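Long-range contacts in receptor-type tyrosine-protein phosphatase C (Rattus norvegicus, PDB 5FN8), which probably removes phosphate from protein tyrosines in T-cell antigen-receptor signalling, this fragment being its extracellular fibronectin type III domains d3 and d4: residues Y131-K136 with F152-L157; I114-N119 with F165-Y170; T69-A74 with A86-F91; L62-E67 with E123-E128. All coordinates share one frame; numbering follows the deposited sequence.

Contact 1. Residues Y131-K136 with F152-L157. With NAG (2-acetamido-2-deoxy-beta-D-glucopyranose), chain G.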
# COMPACT_ATOMS: atom_id res chain seq x y z
N TYR B 131 1.39 -8.57 -17.10
CA TYR B 131 0.86 -9.88 -16.81
C TYR B 131 1.39 -10.89 -17.81
O TYR B 131 1.22 -10.74 -19.02
CB TYR B 131 -0.67 -9.81 -16.83
CG TYR B 131 -1.21 -8.89 -15.75
CD1 TYR B 131 -1.43 -9.36 -14.46
CD2 TYR B 131 -1.41 -7.53 -16.00
CE1 TYR B 131 -1.89 -8.51 -13.46
CE2 TYR B 131 -1.85 -6.67 -15.01
CZ TYR B 131 -2.10 -7.16 -13.74
OH TYR B 131 -2.51 -6.27 -12.77
N ILE B 132 2.07 -11.93 -17.28
CA ILE B 132 2.63 -13.01 -18.10
C ILE B 132 1.79 -14.25 -17.93
O ILE B 132 1.61 -14.73 -16.81
CB ILE B 132 4.12 -13.29 -17.72
CG1 ILE B 132 5.00 -12.03 -17.66
CG2 ILE B 132 4.72 -14.45 -18.54
CD1 ILE B 132 5.00 -11.09 -18.81
N LEU B 133 1.29 -14.77 -19.00
CA LEU B 133 0.56 -16.01 -18.92
C LEU B 133 1.27 -17.11 -19.70
O LEU B 133 1.60 -16.94 -20.86
CB LEU B 133 -0.89 -15.84 -19.41
CG LEU B 133 -1.67 -17.13 -19.68
CD1 LEU B 133 -1.96 -17.89 -18.39
CD2 LEU B 133 -2.94 -16.85 -20.41
N GLU B 134 1.52 -18.24 -19.03
CA GLU B 134 2.06 -19.46 -19.62
C GLU B 134 0.98 -20.51 -19.64
O GLU B 134 0.26 -20.70 -18.66
CB GLU B 134 3.20 -20.01 -18.80
CG GLU B 134 4.46 -19.22 -18.95
CD GLU B 134 5.64 -19.99 -18.42
OE1 GLU B 134 5.54 -20.68 -17.38
OE2 GLU B 134 6.69 -19.88 -19.07
N VAL B 135 0.87 -21.19 -20.76
CA VAL B 135 -0.10 -22.25 -20.94
C VAL B 135 0.69 -23.54 -21.13
O VAL B 135 1.57 -23.61 -21.99
CB VAL B 135 -1.11 -21.98 -22.08
CG1 VAL B 135 -2.14 -23.11 -22.19
CG2 VAL B 135 -1.79 -20.61 -21.90
N LYS B 136 0.41 -24.54 -20.28
CA LYS B 136 1.11 -25.82 -20.32
C LYS B 136 0.17 -27.01 -20.48
O LYS B 136 -0.99 -26.94 -20.08
CB LYS B 136 2.01 -25.98 -19.07
CG LYS B 136 3.19 -25.03 -19.03
CD LYS B 136 4.08 -25.28 -17.85
CE LYS B 136 5.23 -24.32 -17.84
NZ LYS B 136 5.99 -24.41 -16.56
N PHE B 152 -6.89 -12.53 -20.79
CA PHE B 152 -6.34 -13.35 -21.87
C PHE B 152 -7.37 -14.25 -22.44
O PHE B 152 -8.11 -14.90 -21.70
CB PHE B 152 -5.18 -14.23 -21.35
CG PHE B 152 -4.07 -13.50 -20.64
CD1 PHE B 152 -2.99 -12.99 -21.35
CD2 PHE B 152 -4.09 -13.35 -19.25
CE1 PHE B 152 -1.96 -12.31 -20.68
CE2 PHE B 152 -3.04 -12.69 -18.59
CZ PHE B 152 -1.99 -12.17 -19.31
N VAL B 153 -7.40 -14.32 -23.77
CA VAL B 153 -8.27 -15.23 -24.51
C VAL B 153 -7.33 -16.22 -25.20
O VAL B 153 -6.48 -15.82 -26.00
CB VAL B 153 -9.34 -14.56 -25.43
CG1 VAL B 153 -8.84 -13.27 -26.06
CG2 VAL B 153 -9.87 -15.54 -26.49
N VAL B 154 -7.40 -17.49 -24.76
CA VAL B 154 -6.53 -18.60 -25.17
C VAL B 154 -7.34 -19.53 -26.03
O VAL B 154 -8.07 -20.39 -25.52
CB VAL B 154 -5.88 -19.33 -23.95
CG1 VAL B 154 -4.83 -20.31 -24.40
CG2 VAL B 154 -5.31 -18.34 -22.92
N ASP B 155 -7.22 -19.38 -27.34
CA ASP B 155 -7.99 -20.17 -28.28
C ASP B 155 -7.16 -21.17 -29.10
O ASP B 155 -5.95 -21.27 -28.92
CB ASP B 155 -8.88 -19.26 -29.14
CG ASP B 155 -8.20 -18.09 -29.81
OD1 ASP B 155 -7.13 -18.29 -30.43
OD2 ASP B 155 -8.77 -16.97 -29.78
N ASN B 156 -7.84 -21.95 -29.96
CA ASN B 156 -7.25 -22.97 -30.83
C ASN B 156 -6.47 -24.07 -30.08
O ASN B 156 -5.39 -24.52 -30.53
CB ASN B 156 -6.49 -22.34 -32.03
CG ASN B 156 -7.28 -21.30 -32.82
OD1 ASN B 156 -8.48 -21.43 -33.08
ND2 ASN B 156 -6.60 -20.24 -33.25
N LEU B 157 -7.04 -24.54 -28.95
CA LEU B 157 -6.47 -25.61 -28.13
C LEU B 157 -7.04 -26.97 -28.59
O LEU B 157 -7.96 -26.99 -29.42
CB LEU B 157 -6.78 -25.39 -26.63
CG LEU B 157 -6.32 -24.08 -25.97
CD1 LEU B 157 -7.05 -23.86 -24.69
CD2 LEU B 157 -4.82 -24.08 -25.67
C1 NAG G . 6.77 -8.02 -21.45
C2 NAG G . 8.20 -8.44 -21.06
C3 NAG G . 9.10 -7.24 -20.81
C4 NAG G . 8.94 -6.17 -21.89
C5 NAG G . 7.47 -5.79 -22.09
C6 NAG G . 7.27 -4.81 -23.22
C7 NAG G . 9.05 -9.94 -19.25
C8 NAG G . 8.63 -10.88 -18.16
N2 NAG G . 8.05 -9.26 -19.86
O3 NAG G . 10.46 -7.66 -20.84
O4 NAG G . 9.69 -5.02 -21.51
O5 NAG G . 6.72 -6.97 -22.42
O6 NAG G . 5.91 -4.43 -23.37
O7 NAG G . 10.24 -9.79 -19.54

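Contact 2. Residues I114-N119 with F165-Y170. With NAG (2-acetamido-2-deoxy-beta-D-glucopyranose), chain I; NAG (2-acetamido-2-deoxy-beta-D-glucopyranose), chain G.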
# COMPACT_ATOMS: atom_id res chain seq x y z
N ILE B 114 -10.31 -20.83 -23.86
CA ILE B 114 -10.27 -20.55 -22.41
C ILE B 114 -9.99 -19.08 -22.19
O ILE B 114 -9.10 -18.51 -22.81
CB ILE B 114 -9.20 -21.42 -21.64
CG1 ILE B 114 -9.34 -22.96 -21.81
CG2 ILE B 114 -8.96 -20.98 -20.16
CD1 ILE B 114 -10.63 -23.57 -21.50
N ASN B 115 -10.73 -18.47 -21.27
CA ASN B 115 -10.55 -17.07 -20.87
C ASN B 115 -9.91 -17.07 -19.48
O ASN B 115 -10.32 -17.85 -18.60
CB ASN B 115 -11.89 -16.33 -20.87
CG ASN B 115 -12.28 -15.63 -22.16
OD1 ASN B 115 -11.75 -15.92 -23.25
ND2 ASN B 115 -13.24 -14.70 -22.01
N VAL B 116 -8.83 -16.25 -19.31
CA VAL B 116 -8.09 -16.12 -18.06
C VAL B 116 -8.12 -14.65 -17.60
O VAL B 116 -7.84 -13.75 -18.38
CB VAL B 116 -6.64 -16.71 -18.12
CG1 VAL B 116 -5.96 -16.66 -16.74
CG2 VAL B 116 -6.63 -18.14 -18.66
N THR B 117 -8.52 -14.41 -16.34
CA THR B 117 -8.64 -13.07 -15.75
C THR B 117 -8.06 -13.07 -14.36
O THR B 117 -8.08 -14.08 -13.67
CB THR B 117 -10.10 -12.57 -15.71
OG1 THR B 117 -10.90 -13.53 -15.01
CG2 THR B 117 -10.68 -12.29 -17.09
N CYS B 118 -7.54 -11.93 -13.96
CA CYS B 118 -6.99 -11.75 -12.63
C CYS B 118 -6.91 -10.27 -12.34
O CYS B 118 -7.14 -9.44 -13.23
CB CYS B 118 -5.62 -12.43 -12.49
SG CYS B 118 -4.23 -11.46 -13.16
N ASN B 119 -6.59 -9.95 -11.09
CA ASN B 119 -6.41 -8.58 -10.68
C ASN B 119 -5.00 -8.43 -10.17
O ASN B 119 -4.35 -9.41 -9.80
CB ASN B 119 -7.43 -8.19 -9.60
CG ASN B 119 -8.87 -8.38 -10.01
OD1 ASN B 119 -9.61 -9.16 -9.42
ND2 ASN B 119 -9.29 -7.67 -11.06
N PHE B 165 -2.66 -23.13 -16.36
CA PHE B 165 -2.50 -21.70 -16.64
C PHE B 165 -1.75 -21.10 -15.49
O PHE B 165 -2.15 -21.25 -14.34
CB PHE B 165 -3.86 -21.04 -16.91
CG PHE B 165 -4.59 -21.68 -18.08
CD1 PHE B 165 -5.33 -22.85 -17.91
CD2 PHE B 165 -4.52 -21.13 -19.35
CE1 PHE B 165 -5.96 -23.46 -18.99
CE2 PHE B 165 -5.18 -21.73 -20.43
CZ PHE B 165 -5.87 -22.91 -20.24
N LEU B 166 -0.60 -20.48 -15.81
CA LEU B 166 0.29 -19.86 -14.84
C LEU B 166 0.40 -18.39 -15.18
O LEU B 166 0.90 -18.06 -16.24
CB LEU B 166 1.68 -20.51 -14.92
CG LEU B 166 1.80 -22.02 -14.66
CD1 LEU B 166 1.68 -22.84 -15.97
CD2 LEU B 166 3.16 -22.33 -14.06
N VAL B 167 -0.13 -17.52 -14.30
CA VAL B 167 -0.08 -16.07 -14.44
C VAL B 167 0.97 -15.53 -13.48
O VAL B 167 0.90 -15.83 -12.30
CB VAL B 167 -1.43 -15.33 -14.25
CG1 VAL B 167 -1.25 -13.81 -14.44
CG2 VAL B 167 -2.48 -15.85 -15.22
N TYR B 168 1.98 -14.80 -14.00
CA TYR B 168 3.02 -14.12 -13.21
C TYR B 168 2.86 -12.63 -13.45
O TYR B 168 2.49 -12.21 -14.55
CB TYR B 168 4.45 -14.44 -13.71
CG TYR B 168 4.79 -15.90 -13.88
CD1 TYR B 168 4.25 -16.64 -14.93
CD2 TYR B 168 5.70 -16.52 -13.03
CE1 TYR B 168 4.58 -17.99 -15.10
CE2 TYR B 168 6.05 -17.86 -13.20
CZ TYR B 168 5.48 -18.59 -14.24
OH TYR B 168 5.88 -19.89 -14.40
N PHE B 169 3.20 -11.84 -12.44
CA PHE B 169 3.23 -10.39 -12.56
C PHE B 169 4.66 -9.99 -12.82
O PHE B 169 5.57 -10.52 -12.17
CB PHE B 169 2.74 -9.71 -11.27
CG PHE B 169 2.54 -8.22 -11.43
CD1 PHE B 169 1.38 -7.72 -12.02
CD2 PHE B 169 3.46 -7.32 -10.91
CE1 PHE B 169 1.17 -6.34 -12.11
CE2 PHE B 169 3.25 -5.95 -11.03
CZ PHE B 169 2.10 -5.47 -11.61
N TYR B 170 4.85 -9.07 -13.75
CA TYR B 170 6.14 -8.48 -14.09
C TYR B 170 6.10 -6.98 -13.77
O TYR B 170 5.20 -6.27 -14.23
CB TYR B 170 6.47 -8.73 -15.58
CG TYR B 170 7.79 -8.13 -16.00
CD1 TYR B 170 8.99 -8.60 -15.46
CD2 TYR B 170 7.85 -7.11 -16.95
CE1 TYR B 170 10.21 -8.03 -15.82
CE2 TYR B 170 9.06 -6.54 -17.32
CZ TYR B 170 10.24 -7.02 -16.77
OH TYR B 170 11.45 -6.49 -17.17
C1 NAG I . -13.77 -13.92 -23.10
C2 NAG I . -15.29 -13.80 -22.99
C3 NAG I . -15.74 -13.00 -24.22
C4 NAG I . -15.10 -11.61 -24.21
C5 NAG I . -13.58 -11.70 -24.06
C6 NAG I . -12.94 -10.37 -23.75
C7 NAG I . -16.45 -15.63 -21.80
C8 NAG I . -16.94 -17.03 -21.90
N2 NAG I . -15.95 -15.09 -22.93
O3 NAG I . -17.16 -12.89 -24.23
O4 NAG I . -15.43 -10.92 -25.41
O5 NAG I . -13.24 -12.59 -22.98
O6 NAG I . -11.52 -10.45 -23.66
O7 NAG I . -16.48 -15.00 -20.74
C1 NAG G . 6.77 -8.02 -21.45
C2 NAG G . 8.20 -8.44 -21.06
C3 NAG G . 9.10 -7.24 -20.81
C4 NAG G . 8.94 -6.17 -21.89
C5 NAG G . 7.47 -5.79 -22.09
C6 NAG G . 7.27 -4.81 -23.22
C7 NAG G . 9.05 -9.94 -19.25
C8 NAG G . 8.63 -10.88 -18.16
N2 NAG G . 8.05 -9.26 -19.86
O3 NAG G . 10.46 -7.66 -20.84
O4 NAG G . 9.69 -5.02 -21.51
O5 NAG G . 6.72 -6.97 -22.42
O6 NAG G . 5.91 -4.43 -23.37
O7 NAG G . 10.24 -9.79 -19.54

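Contact 3. Residues T69-A74 with A86-F91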
# COMPACT_ATOMS: atom_id res chain seq x y z
N THR B 69 13.02 10.65 1.67
CA THR B 69 13.86 11.79 1.98
C THR B 69 14.30 11.71 3.41
O THR B 69 13.48 11.35 4.26
CB THR B 69 13.28 13.12 1.51
OG1 THR B 69 14.14 14.14 1.98
CG2 THR B 69 11.88 13.37 2.01
N VAL B 70 15.62 11.93 3.64
CA VAL B 70 16.29 11.85 4.95
C VAL B 70 16.88 13.19 5.29
O VAL B 70 17.29 13.93 4.39
CB VAL B 70 17.46 10.82 5.01
CG1 VAL B 70 17.67 10.27 6.42
CG2 VAL B 70 17.26 9.70 4.05
N SER B 71 17.03 13.44 6.60
CA SER B 71 17.69 14.60 7.22
C SER B 71 18.26 14.19 8.58
O SER B 71 17.71 13.32 9.27
CB SER B 71 16.77 15.81 7.31
OG SER B 71 15.52 15.50 7.90
N LEU B 72 19.42 14.76 8.92
CA LEU B 72 20.06 14.50 10.21
C LEU B 72 20.21 15.71 11.03
O LEU B 72 20.48 16.78 10.49
CB LEU B 72 21.39 13.77 10.09
CG LEU B 72 21.20 12.30 10.25
CD1 LEU B 72 21.32 11.59 8.94
CD2 LEU B 72 22.02 11.74 11.37
N PHE B 73 20.00 15.56 12.34
CA PHE B 73 20.10 16.64 13.32
C PHE B 73 21.08 16.25 14.40
O PHE B 73 21.00 15.15 14.92
CB PHE B 73 18.73 17.00 13.91
CG PHE B 73 17.79 17.53 12.85
CD1 PHE B 73 17.13 16.66 11.98
CD2 PHE B 73 17.60 18.90 12.69
CE1 PHE B 73 16.29 17.15 10.98
CE2 PHE B 73 16.76 19.38 11.69
CZ PHE B 73 16.10 18.50 10.85
N ALA B 74 22.04 17.14 14.68
CA ALA B 74 23.07 16.91 15.69
C ALA B 74 22.93 17.90 16.79
O ALA B 74 22.51 19.03 16.56
CB ALA B 74 24.45 17.04 15.07
N ALA B 86 21.80 23.40 4.64
CA ALA B 86 21.70 21.94 4.69
C ALA B 86 20.50 21.49 3.87
O ALA B 86 19.38 21.99 4.04
CB ALA B 86 21.57 21.45 6.12
N LYS B 87 20.75 20.57 2.93
CA LYS B 87 19.72 20.06 2.03
C LYS B 87 19.28 18.67 2.48
O LYS B 87 20.06 17.92 3.09
CB LYS B 87 20.24 20.02 0.58
CG LYS B 87 20.63 21.38 -0.00
CD LYS B 87 21.45 21.24 -1.31
CE LYS B 87 22.22 22.50 -1.66
NZ LYS B 87 23.01 22.34 -2.91
N ASP B 88 18.01 18.33 2.18
CA ASP B 88 17.44 17.02 2.44
C ASP B 88 18.08 16.06 1.46
O ASP B 88 18.39 16.45 0.32
CB ASP B 88 15.92 17.02 2.22
CG ASP B 88 15.11 17.52 3.40
OD1 ASP B 88 15.61 17.47 4.54
OD2 ASP B 88 13.95 17.93 3.19
N CYS B 89 18.31 14.82 1.90
CA CYS B 89 18.92 13.83 1.05
C CYS B 89 17.85 12.87 0.50
O CYS B 89 17.08 12.29 1.27
CB CYS B 89 20.04 13.10 1.77
SG CYS B 89 21.09 12.12 0.66
N ASN B 90 17.77 12.76 -0.83
CA ASN B 90 16.76 11.93 -1.49
C ASN B 90 17.36 10.65 -2.04
O ASN B 90 18.46 10.66 -2.58
CB ASN B 90 16.05 12.69 -2.61
CG ASN B 90 15.60 14.07 -2.21
OD1 ASN B 90 14.63 14.24 -1.46
ND2 ASN B 90 16.36 15.06 -2.63
N PHE B 91 16.62 9.55 -1.86
CA PHE B 91 17.00 8.23 -2.35
C PHE B 91 15.73 7.43 -2.72
O PHE B 91 14.60 7.84 -2.42
CB PHE B 91 17.90 7.48 -1.33
CG PHE B 91 17.17 6.96 -0.11
CD1 PHE B 91 16.97 7.78 1.00
CD2 PHE B 91 16.67 5.66 -0.08
CE1 PHE B 91 16.29 7.30 2.13
CE2 PHE B 91 15.96 5.20 1.02
CZ PHE B 91 15.78 6.01 2.12

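Contact 4. Residues L62-E67 with E123-E128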
# COMPACT_ATOMS: atom_id res chain seq x y z
N LEU B 62 12.12 -0.57 4.93
CA LEU B 62 11.55 0.37 3.96
C LEU B 62 10.78 -0.42 2.92
O LEU B 62 10.96 -1.64 2.84
CB LEU B 62 12.63 1.27 3.33
CG LEU B 62 13.54 2.06 4.32
CD1 LEU B 62 14.61 2.83 3.58
CD2 LEU B 62 12.74 3.03 5.18
N ARG B 63 9.89 0.23 2.16
CA ARG B 63 9.15 -0.48 1.10
C ARG B 63 10.01 -0.49 -0.17
O ARG B 63 10.68 0.51 -0.46
CB ARG B 63 7.78 0.20 0.78
CG ARG B 63 6.99 0.75 1.97
CD ARG B 63 6.00 -0.21 2.65
NE ARG B 63 4.93 0.55 3.31
CZ ARG B 63 4.96 1.04 4.55
NH1 ARG B 63 6.02 0.83 5.33
NH2 ARG B 63 3.94 1.75 5.03
N PRO B 64 9.93 -1.55 -1.02
CA PRO B 64 10.70 -1.54 -2.28
C PRO B 64 10.18 -0.53 -3.27
O PRO B 64 9.00 -0.14 -3.22
CB PRO B 64 10.56 -2.97 -2.78
CG PRO B 64 10.19 -3.78 -1.55
CD PRO B 64 9.25 -2.86 -0.84
N TYR B 65 11.10 -0.03 -4.12
CA TYR B 65 10.86 0.96 -5.17
C TYR B 65 10.08 2.22 -4.71
O TYR B 65 9.16 2.70 -5.37
CB TYR B 65 10.29 0.27 -6.45
CG TYR B 65 10.60 1.06 -7.71
CD1 TYR B 65 11.88 1.09 -8.24
CD2 TYR B 65 9.61 1.83 -8.32
CE1 TYR B 65 12.18 1.88 -9.35
CE2 TYR B 65 9.89 2.59 -9.46
CZ TYR B 65 11.18 2.61 -9.97
OH TYR B 65 11.46 3.34 -11.11
N THR B 66 10.44 2.72 -3.53
CA THR B 66 9.81 3.89 -2.92
C THR B 66 10.85 4.99 -2.78
O THR B 66 11.98 4.73 -2.40
CB THR B 66 9.10 3.49 -1.61
OG1 THR B 66 8.09 2.53 -1.90
CG2 THR B 66 8.43 4.66 -0.91
N GLU B 67 10.45 6.22 -3.13
CA GLU B 67 11.25 7.43 -2.97
C GLU B 67 11.13 7.89 -1.53
O GLU B 67 10.01 7.94 -0.98
CB GLU B 67 10.74 8.54 -3.89
CG GLU B 67 11.82 9.16 -4.76
CD GLU B 67 11.72 8.82 -6.23
OE1 GLU B 67 10.61 8.91 -6.79
OE2 GLU B 67 12.77 8.51 -6.84
N GLU B 123 1.39 -5.79 -3.62
CA GLU B 123 2.79 -5.38 -3.68
C GLU B 123 3.31 -5.41 -5.14
O GLU B 123 3.55 -6.50 -5.68
CB GLU B 123 3.63 -6.34 -2.81
CG GLU B 123 3.37 -6.22 -1.30
CD GLU B 123 4.30 -7.04 -0.43
OE1 GLU B 123 5.54 -6.91 -0.58
OE2 GLU B 123 3.79 -7.82 0.40
N ILE B 124 3.45 -4.22 -5.77
CA ILE B 124 3.97 -4.01 -7.12
C ILE B 124 5.50 -4.09 -7.10
O ILE B 124 6.07 -4.87 -7.87
CB ILE B 124 3.45 -2.69 -7.77
CG1 ILE B 124 1.87 -2.60 -7.74
CG2 ILE B 124 4.01 -2.47 -9.22
CD1 ILE B 124 1.09 -3.79 -8.20
N ASN B 125 6.14 -3.30 -6.22
CA ASN B 125 7.60 -3.25 -5.97
C ASN B 125 8.50 -2.89 -7.13
O ASN B 125 9.69 -3.20 -7.11
CB ASN B 125 8.07 -4.55 -5.29
CG ASN B 125 7.37 -4.84 -4.00
OD1 ASN B 125 6.82 -3.94 -3.35
ND2 ASN B 125 7.39 -6.10 -3.58
N GLY B 126 7.94 -2.22 -8.12
CA GLY B 126 8.71 -1.84 -9.30
C GLY B 126 8.02 -0.80 -10.14
O GLY B 126 6.86 -0.46 -9.85
N PRO B 127 8.67 -0.34 -11.24
CA PRO B 127 8.08 0.75 -12.06
C PRO B 127 6.92 0.44 -13.00
O PRO B 127 6.24 1.38 -13.42
CB PRO B 127 9.27 1.28 -12.87
CG PRO B 127 10.18 0.12 -12.99
CD PRO B 127 10.03 -0.67 -11.70
N GLU B 128 6.75 -0.84 -13.39
CA GLU B 128 5.75 -1.22 -14.39
C GLU B 128 4.76 -2.25 -13.88
O GLU B 128 4.88 -2.73 -12.75
CB GLU B 128 6.43 -1.69 -15.68
CG GLU B 128 7.22 -0.60 -16.38
CD GLU B 128 8.56 -1.05 -16.93
OE1 GLU B 128 8.59 -2.03 -17.71
OE2 GLU B 128 9.58 -0.39 -16.61

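Contact 1. Residues Y131-K136 with F152-L157
Leu133 lies against the ring of Phe152 in the core of d4, a fibronectin type III sandwich whose strands C (130-137) and E (151-154) belong to different sheets and run nearly parallel, 17° apart. The leucine's CB sits almost exactly over the middle of the ring, 3.7 Å from the Phe152 centroid and only 6° off the ring normal, a CH-pi contact. From there CG turns anti to the backbone N (chi1 167°), which carries the branch back along the aromatic side chain toward its root, since the two residues run past each other in opposite senses. At the tip, CD2 of Leu133 reaches 3.5 Å from CG of Phe152 and 3.8 Å from CG2 of Val154. The far end of the ring is met at its edge by the main chain: CZ of Phe152 is 3.5 Å from O of Tyr131, and CB of Tyr131 adds a contact of 3.7 Å to the same CZ. Further along, Val135 CG2 and Val154 CG1 meet tip to tip at 3.9 Å. Leu133 also packs on Val167 of strand 162-170. With no hydrogen bond between them, the two segments are held mainly by apolar side-chain packing.

Contact 2. Residues I114-N119 with F165-Y170
Ile114 and Phe165 meet across the two sheets of the d4 fibronectin sandwich, one on strand B (114-119) and the other on strand F (162-170), whose directions differ by 32°. The isoleucine presses its CG2 branch over a face of the ring, 3.6 Å from CZ of Phe165, in a somewhat off-centre CH-pi contact. CG2 of Val116 approaches the same ring at a slant, 3.7 Å from Phe165 CD2. The other branch of this valine, CG1, stands opposite its own main-chain nitrogen (chi1 -175°) and comes within 3.9 Å of Val167 CG2. Val167 also turns CG1 to SG of Cys118, at 4.0 Å. In the next shell, that sulfur is tied to Cys150 by a disulfide, and backbone bonds from Val116 to Phe152 and from Ile114 to Val154 hold strand B beside strand E, while Val135 and Gln183 pack on Phe165. Asn115, which points away from this apolar row, carries a sugar, and Tyr170 meets another: the acetamide of the glycan on Asn146 lies over one face of the Tyr170 ring, its C7 3.7 Å above the centre. ND2 of Asn115 is covalently joined to C1 of its own N-acetylglucosamine at 1.4 Å.

Contact 3. Residues T69-A74 with A86-F91
The antiparallel pairing of strands F (67-76) and G (89-92) in d3, the first fibronectin type III domain of this fragment, includes two backbone hydrogen bonds between Val70 and Cys89. Val70 N donates a hydrogen bond to Cys89 O at 2.8 Å, in the carbonyl plane and nearly straight (169° at the hydrogen), and Cys89 N donates one to Val70 O, also at 2.8 Å. The Cys89 carbonyl oxygen takes a second, weaker contact from CA of Thr69 at 3.3 Å. Thr69 faces Asn90 as a non-hydrogen-bonded pair. Their side chains lie side by side on one face of the sheet and point the same way, bringing Asn90 OD1 to 3.4 Å from Thr69 CB. The threonine's OG1 rests 3.4 Å from CB of Asp88, beyond which OD1 of Asp88 lies 3.4 Å from Ser71 CB. On the other face are Val70 and Cys89. There CG2 of Val70 meets the edge of the Phe91 ring near its plane, so closely that the exact separation is doubtful.

Tyr68 lays its ring beside that of Phe91, the two planes nearly parallel. Strand 67-76 also pairs antiparallel with a strand of the second subunit, which extends the sheet into the other chain, and Cys89 forms a disulfide with Cys13 of that subunit. These links are consistent with an exchange of N-terminal strands between the two copies, leaving strand F between its own strand G and a strand of the partner.

Contact 4. Residues L62-E67 with E123-E128
Pro64 and Asn125 bring two irregular loops together with their CA atoms 5.1 Å apart, and both Tyr65 and Asn125 adopt left-handed backbone conformations, while Gly126 between Asn125 and Pro127 is fully extended. This is the joint between the two fibronectin type III domains. The d3 loop, between strands E and F, carries the tyrosine corner of the fold, in which Tyr68 OH bonds to Arg63 N, and the d4 loop links strands B and C. Tyr65 carries much of the contact. A chi1 of -155° swings its ring away from its own backbone N and across the Asn125-Gly126-Pro127 segment. CB of Tyr65 starts 3.6 Å from O of Asn125. Next, CD2 of Tyr65 passes 3.6 Å from C of Gly126, and Pro127 then covers one ring face. Pro127 CD lies 3.9 Å from the Tyr65 ring centroid and 11° off its normal, a CH-pi contact between side chains crossing at about a right angle.

Pro64 and Asn125 lie side by side and point the same way. The proline ring brushes the flank of the amide, CB of Pro64 being 3.9 Å from CG of Asn125. The amide nitrogen bonds instead to the carbonyl oxygen of Arg97, and backbone bonds from Tyr65 to Lys94 and from Asn125 to Ala96 fasten both loops to the connection between the domains. No hydrogen bond passes directly between the loops. On the oxygen side of the Asn125 amide, OD1 is 3.7 Å from CD of Pro64; at the end of the phenol, Tyr65 OH is 3.5 Å from CB of Pro127.

Contacts 1 and 2 form one buried core in d4: each joins the same two sheets through apolar side chains, contact 1 nested in the sequence within contact 2, with strands 130-137 and 162-170 neighbours in one sheet and 114-119 and 151-154 in the other. Contact 3 pairs strands within a sheet by backbone hydrogen bonds; mostly buried, with exposed Asp88 and Asn90 at its margin, it lies about 42 Å, centre to centre, from contact 2. Contact 4 is the surface member, a loop-to-loop joint between domains. It touches contact 3 through Phe91 on Leu62 and contact 2 through Phe169 on Ile124. Contacts 3 and 4 also touch the second subunit.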